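Long-range contact in transcriptional regulator (Enterococcus faecalis, PDB 3QFI), which is a transcriptional regulator of the LytR-CpsA-Psr family, whose members act at the bacterial cell envelope: residues I50-L62 with Y220-L232. Residues are numbered along the deposited sequence; the frame is centred on the assembly and turned at random.
Sequences INPKENKSTMISL and YLSAFKTIDSEQL
Ser57 ties strand 56-62 to segment 220-232 by three hydrogen bonds, one to strand 227-230 and two to the residues leading into it. Its backbone N donates to Thr226 O at 3.0 Å and its backbone O accepts from Asp228 N, while its hydroxyl OG donates to Ala223 O at 3.2 Å. That hydroxyl comes from above the carbonyl plane, 54° out of it; with OG beside its own backbone N (chi1 -76°), a short serine can reach back to the turn that precedes the neighbouring strand. Met59 N continues the parallel ladder with a nearly straight bond to Asp228 O (2.9 Å, 166° at the hydrogen).

On the face that carries Ser57, the bent end of Met59 lies across Ile227, SD 3.8 Å from CG2, a flexible thioether fitted against a branched side chain. On the other face, Thr58 CG2 meets Glu230 CG at 3.5 Å, and the aliphatic part of Lys56 runs beside Asp228. The lysine chain then bends, bringing NZ to Glu54 in a salt bridge. At the far end Leu62 CD2 meets Leu232 CD1 at 3.5 Å.

Around the hairpin, Ile50 splits its branches: CG2 packs on Tyr220 and Ala223 CB, whereas CD1 reaches Phe224 CZ at 3.5 Å. Small Ala223 lets the turn settle against Pro52, whose ring also lies by Tyr220. In a G1 beta bulge Asn55 and Lys56 both face Asn51; Asn55 has a positive phi (43°), which asparagine tolerates better than most residues. Farther out, Tyr220 OH makes a hydrogen bond to Glu20 O, and Val177 and Val181 of helix 166-184 touch Met59 and Phe224.

Direction and register thus rest on main-chain bonds that depend little on residue type, while side chains at both ends add mainly apolar contact.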
# COMPACT_ATOMS: atom_id res chain seq x y z
N ILE A 50 -6.51 -8.65 -4.90
CA ILE A 50 -6.39 -10.09 -5.02
C ILE A 50 -7.41 -10.54 -6.07
O ILE A 50 -8.62 -10.44 -5.85
CB ILE A 50 -6.68 -10.77 -3.65
CG1 ILE A 50 -5.92 -10.04 -2.54
CG2 ILE A 50 -6.25 -12.25 -3.67
CD1 ILE A 50 -4.42 -10.02 -2.73
N ASN A 51 -6.91 -11.01 -7.21
CA ASN A 51 -7.77 -11.48 -8.29
C ASN A 51 -7.36 -12.87 -8.74
O ASN A 51 -6.53 -13.04 -9.62
CB ASN A 51 -7.71 -10.54 -9.50
CG ASN A 51 -8.63 -11.00 -10.62
OD1 ASN A 51 -9.84 -11.15 -10.44
ND2 ASN A 51 -8.04 -11.25 -11.79
N PRO A 52 -7.95 -13.90 -8.12
CA PRO A 52 -7.63 -15.29 -8.47
C PRO A 52 -8.07 -15.66 -9.89
O PRO A 52 -7.50 -16.55 -10.49
CB PRO A 52 -8.36 -16.09 -7.40
CG PRO A 52 -9.56 -15.24 -7.09
CD PRO A 52 -8.96 -13.85 -7.05
N LYS A 53 -9.07 -14.96 -10.42
CA LYS A 53 -9.55 -15.25 -11.76
C LYS A 53 -8.46 -14.99 -12.80
O LYS A 53 -8.58 -15.40 -13.96
CB LYS A 53 -10.79 -14.41 -12.07
CG LYS A 53 -11.93 -14.58 -11.06
CD LYS A 53 -13.02 -13.52 -11.25
CE LYS A 53 -14.16 -13.70 -10.26
NZ LYS A 53 -15.24 -12.70 -10.47
N GLU A 54 -7.39 -14.32 -12.40
CA GLU A 54 -6.31 -14.05 -13.34
C GLU A 54 -4.99 -14.37 -12.67
O GLU A 54 -3.93 -13.96 -13.13
CB GLU A 54 -6.35 -12.59 -13.77
CG GLU A 54 -5.54 -12.30 -15.01
CD GLU A 54 -5.68 -10.86 -15.43
OE1 GLU A 54 -5.31 -9.96 -14.64
OE2 GLU A 54 -6.16 -10.62 -16.56
N ASN A 55 -5.08 -15.12 -11.57
CA ASN A 55 -3.93 -15.54 -10.81
C ASN A 55 -2.92 -14.42 -10.62
O ASN A 55 -1.77 -14.55 -11.04
CB ASN A 55 -3.25 -16.72 -11.51
CG ASN A 55 -4.21 -17.87 -11.75
OD1 ASN A 55 -4.78 -18.42 -10.81
ND2 ASN A 55 -4.38 -18.23 -13.01
N LYS A 56 -3.33 -13.33 -9.97
CA LYS A 56 -2.42 -12.20 -9.77
C LYS A 56 -2.89 -11.21 -8.68
O LYS A 56 -4.08 -11.15 -8.34
CB LYS A 56 -2.23 -11.46 -11.11
CG LYS A 56 -1.17 -10.35 -11.10
CD LYS A 56 -0.69 -9.97 -12.51
CE LYS A 56 -1.63 -9.02 -13.24
NZ LYS A 56 -3.00 -9.57 -13.38
N SER A 57 -1.94 -10.46 -8.13
CA SER A 57 -2.20 -9.45 -7.11
C SER A 57 -1.43 -8.21 -7.51
O SER A 57 -0.27 -8.30 -7.92
CB SER A 57 -1.76 -9.89 -5.71
OG SER A 57 -2.65 -10.83 -5.15
N THR A 58 -2.08 -7.06 -7.37
CA THR A 58 -1.48 -5.79 -7.76
C THR A 58 -1.34 -4.88 -6.55
O THR A 58 -2.33 -4.51 -5.91
CB THR A 58 -2.37 -5.11 -8.80
OG1 THR A 58 -2.83 -6.09 -9.74
CG2 THR A 58 -1.62 -4.03 -9.53
N MET A 59 -0.09 -4.55 -6.23
CA MET A 59 0.25 -3.67 -5.12
C MET A 59 0.23 -2.25 -5.66
O MET A 59 0.48 -2.02 -6.84
CB MET A 59 1.64 -4.00 -4.58
CG MET A 59 1.78 -5.40 -4.00
SD MET A 59 3.49 -5.73 -3.45
CE MET A 59 3.25 -5.97 -1.70
N ILE A 60 -0.07 -1.31 -4.78
CA ILE A 60 -0.16 0.07 -5.20
C ILE A 60 0.30 0.97 -4.06
O ILE A 60 -0.36 1.08 -3.04
CB ILE A 60 -1.63 0.43 -5.60
CG1 ILE A 60 -1.70 0.84 -7.07
CG2 ILE A 60 -2.16 1.56 -4.76
CD1 ILE A 60 -0.99 2.14 -7.37
N SER A 61 1.45 1.59 -4.24
CA SER A 61 1.99 2.50 -3.25
C SER A 61 1.31 3.84 -3.45
O SER A 61 1.14 4.30 -4.59
CB SER A 61 3.48 2.69 -3.48
OG SER A 61 4.22 1.51 -3.22
N LEU A 62 0.91 4.48 -2.36
CA LEU A 62 0.31 5.81 -2.44
C LEU A 62 1.25 6.81 -1.78
O LEU A 62 1.53 6.72 -0.58
CB LEU A 62 -1.05 5.83 -1.74
CG LEU A 62 -2.11 4.96 -2.43
CD1 LEU A 62 -3.30 4.74 -1.52
CD2 LEU A 62 -2.53 5.64 -3.72
N TYR A 220 -6.97 -18.71 -2.46
CA TYR A 220 -6.37 -17.59 -3.15
C TYR A 220 -4.88 -17.79 -3.33
O TYR A 220 -4.16 -16.87 -3.69
CB TYR A 220 -6.61 -16.30 -2.35
CG TYR A 220 -8.03 -15.80 -2.39
CD1 TYR A 220 -9.04 -16.40 -1.62
CD2 TYR A 220 -8.39 -14.73 -3.22
CE1 TYR A 220 -10.37 -15.95 -1.69
CE2 TYR A 220 -9.71 -14.28 -3.29
CZ TYR A 220 -10.69 -14.89 -2.52
OH TYR A 220 -11.99 -14.45 -2.58
N LEU A 221 -4.42 -19.01 -3.07
CA LEU A 221 -3.00 -19.32 -3.19
C LEU A 221 -2.52 -19.00 -4.61
O LEU A 221 -1.43 -18.47 -4.81
CB LEU A 221 -2.73 -20.80 -2.85
CG LEU A 221 -3.91 -21.66 -2.37
CD1 LEU A 221 -4.81 -21.97 -3.55
CD2 LEU A 221 -3.41 -22.96 -1.75
N SER A 222 -3.36 -19.32 -5.59
CA SER A 222 -3.03 -19.08 -6.98
C SER A 222 -2.94 -17.58 -7.25
O SER A 222 -2.11 -17.13 -8.06
CB SER A 222 -4.10 -19.69 -7.88
OG SER A 222 -5.31 -18.96 -7.78
N ALA A 223 -3.80 -16.82 -6.58
CA ALA A 223 -3.85 -15.37 -6.74
C ALA A 223 -2.52 -14.70 -6.41
O ALA A 223 -2.27 -13.56 -6.83
CB ALA A 223 -4.96 -14.80 -5.87
N PHE A 224 -1.66 -15.39 -5.68
CA PHE A 224 -0.35 -14.85 -5.32
C PHE A 224 0.76 -15.46 -6.16
O PHE A 224 1.95 -15.30 -5.85
CB PHE A 224 -0.07 -15.06 -3.82
CG PHE A 224 -1.03 -14.32 -2.93
CD1 PHE A 224 -2.15 -14.96 -2.41
CD2 PHE A 224 -0.87 -12.96 -2.70
CE1 PHE A 224 -3.10 -14.25 -1.68
CE2 PHE A 224 -1.81 -12.24 -1.98
CZ PHE A 224 -2.93 -12.88 -1.46
N LYS A 225 0.40 -16.16 -7.23
CA LYS A 225 1.40 -16.76 -8.10
C LYS A 225 2.23 -15.66 -8.74
O LYS A 225 3.38 -15.88 -9.11
CB LYS A 225 0.74 -17.61 -9.20
CG LYS A 225 0.31 -19.01 -8.76
CD LYS A 225 -0.23 -19.82 -9.93
CE LYS A 225 -0.53 -21.27 -9.53
NZ LYS A 225 -0.89 -22.12 -10.71
N THR A 226 1.63 -14.48 -8.88
CA THR A 226 2.31 -13.36 -9.50
C THR A 226 1.84 -12.07 -8.84
O THR A 226 0.64 -11.75 -8.87
CB THR A 226 1.97 -13.27 -11.01
OG1 THR A 226 2.07 -14.58 -11.60
CG2 THR A 226 2.94 -12.33 -11.71
N ILE A 227 2.77 -11.35 -8.25
CA ILE A 227 2.47 -10.09 -7.58
C ILE A 227 2.96 -8.93 -8.45
O ILE A 227 4.15 -8.64 -8.49
CB ILE A 227 3.18 -10.02 -6.22
CG1 ILE A 227 3.06 -11.36 -5.48
CG2 ILE A 227 2.60 -8.89 -5.39
CD1 ILE A 227 1.66 -11.83 -5.24
N ASP A 228 2.05 -8.26 -9.16
CA ASP A 228 2.42 -7.13 -10.03
C ASP A 228 2.34 -5.79 -9.27
O ASP A 228 1.74 -5.72 -8.20
CB ASP A 228 1.49 -7.09 -11.26
CG ASP A 228 2.06 -6.27 -12.41
OD1 ASP A 228 1.26 -5.71 -13.19
OD2 ASP A 228 3.30 -6.20 -12.56
N SER A 229 2.95 -4.75 -9.83
CA SER A 229 2.94 -3.42 -9.20
C SER A 229 2.28 -2.39 -10.11
O SER A 229 1.98 -2.65 -11.27
CB SER A 229 4.36 -2.96 -8.88
OG SER A 229 5.02 -3.86 -8.01
N GLU A 230 2.05 -1.20 -9.56
CA GLU A 230 1.44 -0.10 -10.30
C GLU A 230 1.88 1.22 -9.70
O GLU A 230 1.77 1.43 -8.49
CB GLU A 230 -0.09 -0.19 -10.23
CG GLU A 230 -0.70 -1.13 -11.24
CD GLU A 230 -1.53 -0.40 -12.28
OE1 GLU A 230 -1.99 -1.06 -13.24
OE2 GLU A 230 -1.73 0.83 -12.14
N GLN A 231 2.39 2.11 -10.54
CA GLN A 231 2.84 3.42 -10.08
C GLN A 231 1.87 4.51 -10.50
O GLN A 231 1.30 4.47 -11.60
CB GLN A 231 4.25 3.74 -10.62
CG GLN A 231 4.35 3.82 -12.15
CD GLN A 231 5.54 4.65 -12.64
OE1 GLN A 231 5.57 5.87 -12.46
NE2 GLN A 231 6.52 3.98 -13.26
N LEU A 232 1.67 5.49 -9.62
CA LEU A 232 0.78 6.60 -9.92
C LEU A 232 1.62 7.76 -10.43
O LEU A 232 2.48 8.29 -9.72
CB LEU A 232 0.00 7.03 -8.66
CG LEU A 232 -1.28 6.24 -8.37
CD1 LEU A 232 -1.84 6.65 -7.03
CD2 LEU A 232 -2.30 6.48 -9.48